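Local coordinates for uncharacterized protein (Trypanosoma congolense, PDB 4E40) that probably captures haptoglobin-haemoglobin at the trypanosome cell surface for nutrient uptake, this chain being most of an elongated helical-bundle receptor, at residues L9-S12 with D13-A16; A62-E65 with R66-A70; E117-A120 with G121-H125; G128-A131 with N132-S136; S150-Q153 with Y154-E157. All blocks are in the same frame, centred on the assembly; numbering follows the deposited sequence.

Contact 1: L9-S12 with D13-A16. Unlike the reference sequence in segment 9-12: E10 (reference Lys), S12 (reference Ala). Unlike the reference sequence in segment 13-16: D14 (reference Glu).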
loop_
_atom_site.group_PDB
_atom_site.type_symbol
_atom_site.label_atom_id
_atom_site.label_comp_id
_atom_site.label_asym_id
_atom_site.label_seq_id
_atom_site.Cartn_x
_atom_site.Cartn_y
_atom_site.Cartn_z
ATOM N N LEU A 9 29.406 25.700 11.084
ATOM C CA LEU A 9 29.808 25.398 9.686
ATOM C C LEU A 9 31.177 26.075 9.510
ATOM O O LEU A 9 31.351 27.255 9.867
ATOM C CB LEU A 9 28.742 25.912 8.700
ATOM C CG LEU A 9 27.340 25.249 8.858
ATOM C CD1 LEU A 9 26.232 25.969 8.119
ATOM C CD2 LEU A 9 27.407 23.798 8.392
ATOM N N GLU A 10 32.138 25.318 9.001
ATOM C CA GLU A 10 33.556 25.692 9.125
ATOM C C GLU A 10 34.085 26.362 7.860
ATOM O O GLU A 10 35.130 27.018 7.877
ATOM C CB GLU A 10 34.334 24.398 9.396
ATOM C CG GLU A 10 35.768 24.542 9.780
ATOM C CD GLU A 10 36.522 23.200 9.898
ATOM O OE1 GLU A 10 35.959 22.123 9.629
ATOM O OE2 GLU A 10 37.707 23.218 10.288
ATOM N N ASP A 11 33.414 26.124 6.731
ATOM C CA ASP A 11 33.946 26.606 5.461
ATOM C C ASP A 11 32.826 26.714 4.421
ATOM O O ASP A 11 31.696 26.329 4.705
ATOM C CB ASP A 11 35.093 25.734 4.954
ATOM C CG ASP A 11 34.733 24.263 4.919
ATOM O OD1 ASP A 11 35.605 23.437 5.401
ATOM O OD2 ASP A 11 33.735 23.931 4.286
ATOM N N SER A 12 33.146 27.262 3.261
ATOM C CA SER A 12 32.129 27.467 2.197
ATOM C C SER A 12 31.453 26.179 1.797
ATOM O O SER A 12 30.230 26.152 1.574
ATOM C CB SER A 12 32.785 28.032 0.925
ATOM O OG SER A 12 33.460 29.259 1.253
ATOM N N ASP A 13 32.237 25.107 1.628
ATOM C CA ASP A 13 31.637 23.807 1.238
ATOM C C ASP A 13 30.675 23.266 2.316
ATOM O O ASP A 13 29.627 22.695 1.939
ATOM C CB ASP A 13 32.744 22.794 0.940
ATOM C CG ASP A 13 33.402 23.021 -0.367
ATOM O OD1 ASP A 13 32.809 23.623 -1.320
ATOM O OD2 ASP A 13 34.546 22.495 -0.561
ATOM N N ASP A 14 30.952 23.461 3.606
ATOM C CA ASP A 14 30.015 23.013 4.636
ATOM C C ASP A 14 28.727 23.813 4.530
ATOM O O ASP A 14 27.639 23.260 4.686
ATOM C CB ASP A 14 30.512 23.166 6.063
ATOM C CG ASP A 14 31.579 22.135 6.454
ATOM O OD1 ASP A 14 31.811 21.160 5.756
ATOM O OD2 ASP A 14 32.162 22.389 7.526
ATOM N N VAL A 15 28.859 25.128 4.270
ATOM C CA VAL A 15 27.643 25.947 4.137
ATOM C C VAL A 15 26.805 25.475 2.937
ATOM O O VAL A 15 25.576 25.312 3.080
ATOM C CB VAL A 15 27.970 27.470 4.027
ATOM C CG1 VAL A 15 26.626 28.186 3.847
ATOM C CG2 VAL A 15 28.612 27.946 5.315
ATOM N N ALA A 16 27.428 25.194 1.792
ATOM C CA ALA A 16 26.674 24.737 0.615
ATOM C C ALA A 16 26.030 23.411 0.915
ATOM O O ALA A 16 24.893 23.150 0.542
ATOM C CB ALA A 16 27.610 24.624 -0.593
HETATM O O HOH W 1 34.796 20.962 5.909
#

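Contact 2: A62-E65 with R66-A70. Unlike the reference sequence in segment 62-65: V64 (reference Ala).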
loop_
_atom_site.group_PDB
_atom_site.type_symbol
_atom_site.label_atom_id
_atom_site.label_comp_id
_atom_site.label_asym_id
_atom_site.label_seq_id
_atom_site.Cartn_x
_atom_site.Cartn_y
_atom_site.Cartn_z
ATOM N N ALA A 62 -26.691 -19.014 -4.116
ATOM C CA ALA A 62 -28.036 -19.113 -4.723
ATOM C C ALA A 62 -28.082 -20.177 -5.822
ATOM O O ALA A 62 -28.977 -21.057 -5.829
ATOM C CB ALA A 62 -28.489 -17.771 -5.287
ATOM N N ALA A 63 -27.057 -20.172 -6.681
ATOM C CA ALA A 63 -26.953 -21.206 -7.749
ATOM C C ALA A 63 -26.885 -22.627 -7.234
ATOM O O ALA A 63 -27.621 -23.489 -7.728
ATOM C CB ALA A 63 -25.735 -20.925 -8.693
ATOM N N VAL A 64 -26.044 -22.901 -6.237
ATOM C CA VAL A 64 -25.902 -24.252 -5.699
ATOM C C VAL A 64 -27.216 -24.715 -5.072
ATOM O O VAL A 64 -27.606 -25.850 -5.237
ATOM C CB VAL A 64 -24.722 -24.326 -4.726
ATOM C CG1 VAL A 64 -24.724 -25.646 -3.995
ATOM C CG2 VAL A 64 -23.469 -24.250 -5.604
ATOM N N GLU A 65 -27.913 -23.786 -4.422
ATOM C CA GLU A 65 -29.173 -24.243 -3.841
ATOM C C GLU A 65 -30.233 -24.550 -4.884
ATOM O O GLU A 65 -31.037 -25.502 -4.690
ATOM C CB GLU A 65 -29.617 -23.285 -2.706
ATOM C CG GLU A 65 -28.666 -23.272 -1.489
ATOM C CD GLU A 65 -28.224 -24.667 -0.976
ATOM O OE1 GLU A 65 -29.059 -25.556 -0.727
ATOM O OE2 GLU A 65 -27.005 -24.917 -0.869
ATOM N N ARG A 66 -30.272 -23.796 -5.976
ATOM C CA ARG A 66 -31.150 -24.125 -7.102
ATOM C C ARG A 66 -30.769 -25.485 -7.688
ATOM O O ARG A 66 -31.651 -26.313 -8.020
ATOM C CB ARG A 66 -31.126 -23.048 -8.139
ATOM C CG ARG A 66 -31.861 -21.796 -7.630
ATOM C CD ARG A 66 -32.044 -20.777 -8.761
ATOM N NE ARG A 66 -30.994 -19.786 -8.746
ATOM C CZ ARG A 66 -29.918 -19.807 -9.518
ATOM N NH1 ARG A 66 -29.044 -18.834 -9.375
ATOM N NH2 ARG A 66 -29.713 -20.789 -10.412
ATOM N N ALA A 67 -29.453 -25.735 -7.776
ATOM C CA ALA A 67 -29.043 -27.042 -8.302
ATOM C C ALA A 67 -29.473 -28.186 -7.339
ATOM O O ALA A 67 -29.945 -29.254 -7.811
ATOM C CB ALA A 67 -27.518 -27.035 -8.557
ATOM N N SER A 68 -29.328 -27.968 -6.022
ATOM C CA SER A 68 -29.681 -28.952 -4.987
ATOM C C SER A 68 -31.181 -29.216 -5.043
ATOM O O SER A 68 -31.621 -30.382 -4.930
ATOM C CB SER A 68 -29.321 -28.463 -3.606
ATOM O OG SER A 68 -27.904 -28.544 -3.426
ATOM N N ALA A 69 -31.945 -28.136 -5.276
ATOM C CA ALA A 69 -33.418 -28.313 -5.425
ATOM C C ALA A 69 -33.783 -29.187 -6.645
ATOM O O ALA A 69 -34.703 -30.024 -6.551
ATOM C CB ALA A 69 -34.153 -26.982 -5.412
ATOM N N ALA A 70 -33.026 -29.035 -7.759
ATOM C CA ALA A 70 -33.188 -29.859 -8.989
ATOM C C ALA A 70 -32.882 -31.336 -8.731
ATOM O O ALA A 70 -33.671 -32.222 -9.138
ATOM C CB ALA A 70 -32.386 -29.280 -10.162
#

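Contact 3: E117-A120 with G121-H125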
loop_
_atom_site.group_PDB
_atom_site.type_symbol
_atom_site.label_atom_id
_atom_site.label_comp_id
_atom_site.label_asym_id
_atom_site.label_seq_id
_atom_site.Cartn_x
_atom_site.Cartn_y
_atom_site.Cartn_z
ATOM N N GLU A 117 -4.382 -2.935 6.830
ATOM C CA GLU A 117 -3.308 -2.862 7.861
ATOM C C GLU A 117 -2.061 -2.112 7.358
ATOM O O GLU A 117 -1.495 -1.220 8.056
ATOM C CB GLU A 117 -2.923 -4.305 8.300
ATOM C CG GLU A 117 -1.703 -4.352 9.256
ATOM C CD GLU A 117 -0.983 -5.730 9.235
ATOM O OE1 GLU A 117 -1.288 -6.619 8.380
ATOM O OE2 GLU A 117 -0.080 -5.935 10.075
ATOM N N LEU A 118 -1.662 -2.400 6.117
ATOM C CA LEU A 118 -0.422 -1.808 5.540
ATOM C C LEU A 118 -0.615 -0.346 5.326
ATOM O O LEU A 118 0.328 0.443 5.557
ATOM C CB LEU A 118 -0.148 -2.464 4.172
ATOM C CG LEU A 118 0.403 -3.895 4.345
ATOM C CD1 LEU A 118 0.298 -4.534 2.976
ATOM C CD2 LEU A 118 1.864 -3.800 4.749
ATOM N N THR A 119 -1.824 0.036 4.910
ATOM C CA THR A 119 -2.057 1.467 4.613
ATOM C C THR A 119 -2.112 2.290 5.893
ATOM O O THR A 119 -1.597 3.419 5.956
ATOM C CB THR A 119 -3.324 1.646 3.762
ATOM O OG1 THR A 119 -3.138 0.924 2.545
ATOM C CG2 THR A 119 -3.519 3.132 3.414
ATOM N N ALA A 120 -2.700 1.718 6.960
ATOM C CA ALA A 120 -2.695 2.402 8.275
ATOM C C ALA A 120 -1.264 2.579 8.785
ATOM O O ALA A 120 -0.881 3.667 9.286
ATOM C CB ALA A 120 -3.556 1.572 9.283
ATOM N N GLY A 121 -0.427 1.552 8.598
ATOM C CA GLY A 121 0.995 1.686 9.031
ATOM C C GLY A 121 1.708 2.712 8.169
ATOM O O GLY A 121 2.482 3.519 8.694
ATOM N N ALA A 122 1.483 2.716 6.864
ATOM C CA ALA A 122 2.161 3.603 5.942
ATOM C C ALA A 122 1.767 5.021 6.287
ATOM O O ALA A 122 2.610 5.962 6.209
ATOM C CB ALA A 122 1.711 3.282 4.525
ATOM N N THR A 123 0.507 5.225 6.596
ATOM C CA THR A 123 0.030 6.560 6.996
ATOM C C THR A 123 0.830 7.095 8.184
ATOM O O THR A 123 1.218 8.271 8.182
ATOM C CB THR A 123 -1.503 6.573 7.242
ATOM O OG1 THR A 123 -2.125 6.184 6.019
ATOM C CG2 THR A 123 -1.953 7.944 7.668
ATOM N N GLU A 124 1.099 6.211 9.176
ATOM C CA GLU A 124 1.864 6.608 10.332
ATOM C C GLU A 124 3.307 6.876 9.965
ATOM O O GLU A 124 3.876 7.843 10.483
ATOM C CB GLU A 124 1.814 5.536 11.455
ATOM C CG GLU A 124 0.435 5.396 12.079
ATOM C CD GLU A 124 -0.151 6.714 12.542
ATOM O OE1 GLU A 124 0.595 7.458 13.238
ATOM O OE2 GLU A 124 -1.305 7.033 12.088
ATOM N N HIS A 125 3.875 6.072 9.050
ATOM C CA HIS A 125 5.259 6.416 8.616
ATOM C C HIS A 125 5.326 7.761 7.922
ATOM O O HIS A 125 6.310 8.527 8.116
ATOM C CB HIS A 125 5.835 5.316 7.702
ATOM C CG HIS A 125 6.061 3.992 8.429
ATOM N ND1 HIS A 125 6.768 3.928 9.563
ATOM C CD2 HIS A 125 5.654 2.695 8.146
ATOM C CE1 HIS A 125 6.771 2.643 10.026
ATOM N NE2 HIS A 125 6.136 1.901 9.153
HETATM O O HOH W 2 -2.812 5.379 10.435
#

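Contact 4: G128-A131 with N132-S136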
loop_
_atom_site.group_PDB
_atom_site.type_symbol
_atom_site.label_atom_id
_atom_site.label_comp_id
_atom_site.label_asym_id
_atom_site.label_seq_id
_atom_site.Cartn_x
_atom_site.Cartn_y
_atom_site.Cartn_z
ATOM N N GLY A 128 5.167 10.512 10.543
ATOM C CA GLY A 128 6.456 10.624 11.260
ATOM C C GLY A 128 7.585 11.226 10.443
ATOM O O GLY A 128 8.315 12.121 10.949
ATOM N N ALA A 129 7.662 10.840 9.151
ATOM C CA ALA A 129 8.707 11.403 8.263
ATOM C C ALA A 129 8.456 12.906 8.153
ATOM O O ALA A 129 9.412 13.703 8.311
ATOM C CB ALA A 129 8.658 10.711 6.904
ATOM N N LYS A 130 7.217 13.330 7.902
ATOM C CA LYS A 130 6.920 14.778 7.821
ATOM C C LYS A 130 7.262 15.520 9.093
ATOM O O LYS A 130 7.869 16.588 9.036
ATOM C CB LYS A 130 5.440 14.994 7.475
ATOM C CG LYS A 130 5.038 16.459 7.599
ATOM C CD LYS A 130 3.569 16.584 7.218
ATOM C CE LYS A 130 3.095 18.032 7.386
ATOM N NZ LYS A 130 4.024 19.028 6.712
ATOM N N ALA A 131 6.861 14.988 10.259
ATOM C CA ALA A 131 7.047 15.744 11.504
ATOM C C ALA A 131 8.547 15.950 11.729
ATOM O O ALA A 131 8.990 17.055 12.116
ATOM C CB ALA A 131 6.424 14.979 12.652
ATOM N N ASN A 132 9.330 14.885 11.486
ATOM C CA ASN A 132 10.783 14.934 11.750
ATOM C C ASN A 132 11.548 15.727 10.661
ATOM O O ASN A 132 12.497 16.463 10.984
ATOM C CB ASN A 132 11.316 13.515 11.898
ATOM C CG ASN A 132 10.977 12.919 13.243
ATOM O OD1 ASN A 132 11.503 13.328 14.243
ATOM N ND2 ASN A 132 10.034 12.021 13.269
ATOM N N GLY A 133 11.117 15.660 9.398
ATOM C CA GLY A 133 11.687 16.510 8.343
ATOM C C GLY A 133 11.409 17.970 8.569
ATOM O O GLY A 133 12.359 18.770 8.501
ATOM N N ASP A 134 10.195 18.312 8.977
ATOM C CA ASP A 134 9.892 19.737 9.262
ATOM C C ASP A 134 10.685 20.243 10.448
ATOM O O ASP A 134 11.272 21.340 10.403
ATOM C CB ASP A 134 8.400 19.901 9.534
ATOM C CG ASP A 134 7.567 19.783 8.304
ATOM O OD1 ASP A 134 8.066 19.753 7.153
ATOM O OD2 ASP A 134 6.313 19.692 8.467
ATOM N N ALA A 135 10.768 19.429 11.498
ATOM C CA ALA A 135 11.427 19.894 12.728
ATOM C C ALA A 135 12.906 20.038 12.494
ATOM O O ALA A 135 13.507 21.004 12.968
ATOM C CB ALA A 135 11.202 18.910 13.867
ATOM N N SER A 136 13.509 19.033 11.870
ATOM C CA SER A 136 14.950 19.167 11.621
ATOM C C SER A 136 15.265 20.239 10.585
ATOM O O SER A 136 16.325 20.879 10.693
ATOM C CB SER A 136 15.586 17.801 11.336
ATOM O OG SER A 136 15.094 17.282 10.120
#

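Contact 5: S150-Q153 with Y154-E157. Unlike the reference sequence in segment 150-153: N152 (reference Asp). Unlike the reference sequence in segment 154-157: E157 (reference Lys).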
loop_
_atom_site.group_PDB
_atom_site.type_symbol
_atom_site.label_atom_id
_atom_site.label_comp_id
_atom_site.label_asym_id
_atom_site.label_seq_id
_atom_site.Cartn_x
_atom_site.Cartn_y
_atom_site.Cartn_z
ATOM N N SER A 150 28.797 34.675 10.917
ATOM C CA SER A 150 30.157 34.168 11.112
ATOM C C SER A 150 31.247 35.235 10.912
ATOM O O SER A 150 31.166 36.076 9.993
ATOM C CB SER A 150 30.453 33.021 10.154
ATOM O OG SER A 150 31.677 32.445 10.483
ATOM N N GLU A 151 32.284 35.130 11.739
ATOM C CA GLU A 151 33.521 35.911 11.605
ATOM C C GLU A 151 34.374 35.406 10.450
ATOM O O GLU A 151 35.245 36.119 9.959
ATOM C CB GLU A 151 34.364 35.820 12.885
ATOM C CG GLU A 151 33.598 36.056 14.177
ATOM C CD GLU A 151 33.651 37.494 14.629
ATOM O OE1 GLU A 151 34.226 37.717 15.716
ATOM O OE2 GLU A 151 33.134 38.390 13.908
ATOM N N ASN A 152 34.130 34.159 10.016
ATOM C CA ASN A 152 34.849 33.637 8.886
ATOM C C ASN A 152 34.143 34.228 7.658
ATOM O O ASN A 152 32.968 33.908 7.392
ATOM C CB ASN A 152 34.811 32.086 8.931
ATOM C CG ASN A 152 35.419 31.444 7.711
ATOM O OD1 ASN A 152 35.344 31.966 6.609
ATOM N ND2 ASN A 152 36.061 30.307 7.917
ATOM N N GLN A 153 34.827 35.100 6.914
ATOM C CA GLN A 153 34.209 35.810 5.793
ATOM C C GLN A 153 33.671 34.860 4.697
ATOM O O GLN A 153 32.648 35.171 4.075
ATOM C CB GLN A 153 35.176 36.852 5.157
ATOM C CG GLN A 153 36.322 36.173 4.388
ATOM C CD GLN A 153 37.068 37.054 3.379
ATOM O OE1 GLN A 153 38.241 37.360 3.576
ATOM N NE2 GLN A 153 36.405 37.415 2.270
ATOM N N TYR A 154 34.334 33.702 4.489
ATOM C CA TYR A 154 33.921 32.756 3.442
ATOM C C TYR A 154 32.604 32.044 3.884
ATOM O O TYR A 154 31.727 31.819 3.078
ATOM C CB TYR A 154 34.990 31.680 3.137
ATOM C CG TYR A 154 36.319 32.261 2.747
ATOM C CD1 TYR A 154 36.494 32.794 1.476
ATOM C CD2 TYR A 154 37.355 32.305 3.652
ATOM C CE1 TYR A 154 37.703 33.395 1.104
ATOM C CE2 TYR A 154 38.584 32.897 3.306
ATOM C CZ TYR A 154 38.741 33.424 2.027
ATOM O OH TYR A 154 39.920 34.023 1.661
ATOM N N VAL A 155 32.539 31.679 5.148
ATOM C CA VAL A 155 31.306 31.098 5.714
ATOM C C VAL A 155 30.165 32.099 5.610
ATOM O O VAL A 155 29.081 31.774 5.117
ATOM C CB VAL A 155 31.506 30.634 7.161
ATOM C CG1 VAL A 155 30.194 30.301 7.839
ATOM C CG2 VAL A 155 32.454 29.431 7.218
ATOM N N LYS A 156 30.446 33.345 6.037
ATOM C CA LYS A 156 29.372 34.357 6.047
ATOM C C LYS A 156 28.843 34.611 4.621
ATOM O O LYS A 156 27.651 34.672 4.408
ATOM C CB LYS A 156 29.893 35.680 6.668
ATOM C CG LYS A 156 28.908 36.816 6.436
ATOM C CD LYS A 156 29.578 38.147 6.775
ATOM C CE LYS A 156 29.306 38.512 8.220
ATOM N NZ LYS A 156 29.040 39.990 8.343
ATOM N N GLU A 157 29.745 34.769 3.661
ATOM C CA GLU A 157 29.436 34.958 2.293
ATOM C C GLU A 157 28.621 33.804 1.727
ATOM O O GLU A 157 27.573 33.990 1.086
ATOM C CB GLU A 157 30.714 35.233 1.471
ATOM C CG GLU A 157 30.441 35.432 -0.012
ATOM C CD GLU A 157 29.399 36.519 -0.272
ATOM O OE1 GLU A 157 28.599 36.391 -1.246
ATOM O OE2 GLU A 157 29.367 37.503 0.512
#

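Contact 1: L9-S12 with D13-A16
The carboxylate of D11 caps the start of helix 12-26: from the N-cap position its OD2 accepts the backbone N-H of D14 at 2.9 Å, met nearly along the C-O bond. A chi1 of 52° sets CG between the backbone N and the carbonyl carbon, turning the carboxylate down onto the first turn. D14 answers in the other direction, its OD2 using the anti lone pair to take E10 N at 3.3 Å, so the loop before the helix is tied to the third helical residue. The two carboxylate planes stand 42° apart, with D11 OD2 only 3.7 Å from D14 OD1. One water donates to both D11 OD1 and D14 OD1 and probably eases the crowding of negative charge; the positive end of the helix dipole may also stabilise these carboxylates. Regular helix bonding begins with V15 N on D11 O at 3.1 Å, in the carbonyl plane. Beneath the polar cap, L9 and V15 cross at about a right angle and turn inward against L144 of helix 82-147. Here L9 CB meets V15 CG2 at 4.0 Å, while L9 CD2 lies against the CB of D14 at 3.9 Å.

Contact 2: A62-E65 with R66-A70
R66 folds back over A62 and A63 in a local contact within helix 28-73, at one end of the long bundle and far from the haem-binding residues R42 and K52. Ordinary helical bonding carries it: R66 N reaches A62 O at 3.0 Å, A67 N reaches A63 O, S68 N reaches V64 O and A69 N reaches E65 O. On top of this frame the arginine runs back toward the preceding turn. Its chain stays extended through chi2 and bends at chi3, -96°, which brings one face of the guanidinium over the backbone of the earlier segment. NH1 lies 3.6 Å from A63 CA, and A62 O sits 3.7 Å above the guanidinium plane, toward its rim. This is packing against the helix, since the hydrogen bond and salt bridge of NH2 go to E241 of helix 192-246, which probably fixes the rotation of the group.

On nearly the opposite side of the helix from R66, S68 points its CB toward the earlier segment. Its OG approaches V64 O at 3.3 Å, a weak bond whose proton is not settled, because H95 NE2 of helix 82-147 is also a weak partner. E65 OE1 stays 4.1 Å from S68 CB.

A63 and A67 face inward, onto A237 of helix 192-246, whereas V64 packs on A94, H95 and L98 of helix 82-147. Alanines packed between helices, as A63 and A67 are here, with R66 reaching from the outer side to E241, fit the closely spaced helices of this long helical bundle.

Contact 3: E117-A120 with G121-H125
With chi1 at -60°, T123 places OG1 beside its own backbone N and anti to its carbonyl carbon, where the hydroxyl can fold back onto T119 O one turn earlier. This is the familiar helical i to i-4 threonine bond, set in the middle of helix 82-147 of the receptor bundle. T119 O is gripped twice, by T123 N at 2.8 Å and by T123 OG1 at 2.8 Å. The two donors come from opposite faces of the carbonyl plane, the N tilted 26° from it and the hydroxyl 34°, so the oxygen lies between them. The hydroxyl of T119 acts likewise one turn back, bonding to I115 O.

E124 meets the carbonyl of A120 differently. Its chain bends at chi2, and CG comes within 3.5 Å of A120 O, the same oxygen that accepts E124 N. The carboxylate stops short of that oxygen and is joined to it by a water, while K127 forms a salt bridge with OE2.

The inward face belongs to the bundle. A122 and T123 rest on L36, and T119 on A39 and N43, all of helix 28-73; T119 also touches V212 of helix 192-246. The side chain of T119 is about 6 Å from that of R42, a haem-binding residue in another structure of this protein, so this turn lies near that site, although no haem is bound here. On the outer side, the bridging water donates to A120 O at 2.8 Å and to E124 OE2 at 2.8 Å.

Contact 4: G128-A131 with N132-S136
K130 and D134, one turn apart on helix 82-147, reach toward each other along the outside of the helix, their side chains meeting at a slant. The lysine runs straight out as far as CE, and a last bend at chi4, 50°, swings NZ over to the aspartate. NZ meets OD2 at 3.0 Å on the syn lone pair, the side of the other carboxylate oxygen, giving an i to i+4 salt bridge. The aliphatic part follows along, with K130 CG 3.6 Å from D134 OD2. S29 of helix 28-73 supplies a second partner for NZ through its OG, and D134 touches S29 too, so the ion pair is linked to the neighbouring helix.

N132 is turned another way, its amide lying back over the previous turn. Its ND2 donates to G128 O at 2.9 Å from above the carbonyl plane, 42° out of it, so no lone pair is aimed at. The backbone N of N132 reaches the same oxygen at 3.0 Å from the opposite face, and the carbonyl is held from both sides. The pattern repeats one turn on, where S136 N and S136 OG take N132 O from opposite faces, the hydroxyl at 2.9 Å.

N132 also packs on T194, S197 and I198 of helix 192-246, and A129 on V28 of helix 28-73. The i to i+4 ion pair and the side-chain bonds to carbonyls one turn back are familiar intrahelical features, here on a long helix of the bundle.

Contact 5: S150-Q153 with Y154-E157
N152 OD1 caps the first turn of helix 153-160, accepting from Y154 N at 2.9 Å and V155 N at 3.2 Å. The first bond is weak, bent to 130°; the second is nearly straight at the hydrogen, though V155 N stands well above the plane of the amide carbonyl. With CG anti to the backbone N, chi1 174°, the amide of N152 is carried over V155, where CG meets CG2 of the valine at 3.6 Å. Helical bonding then takes over, with K156 N on N152 O and E157 N on Q153 O.

Next outward, Q153 and Y154 run side by side. The glutamine amide is stacked against the tyrosine ring with planes 9° apart, and Q153 CG sits 4.1 Å from the ring centroid, over one face, a CH-pi contact. Behind the cap, an ST turn positions the chain: S150 OG accepts N152 N at 3.0 Å. The same serine packs its CB 3.6 Å from V155 CG1, while K156 CE lies against S150 O.

Around this, Y154 rests on S12 and V155 on V15, both of helix 12-26, whose C19 is disulfide-bonded to C162 just beyond the end of helix 153-160. The cap lies at one end of the molecule, where the chain leaves long helix 82-147 and turns into a short helix laid against helix 12-26.

Overall arrangement
Each of the five contacts is local, joining consecutive residues, so none nests in or crosses another; they follow in series. Contact 1 starts helix 12-26. Contact 2 then lies far along helix 28-73, about 79 Å from contact 1 between centres and on the opposite side of the chain's centre. The chain returns in helix 82-147, which carries contact 3 near the middle and contact 4 about 17 Å further on between centres. After that helix, contact 5 caps helix 153-160 and comes back beside contact 1: their centres are 9 Å apart, and E10, D11 and S12 pack on N152, Y154 and V155. The two N-caps thus lie together at one end of the bundle.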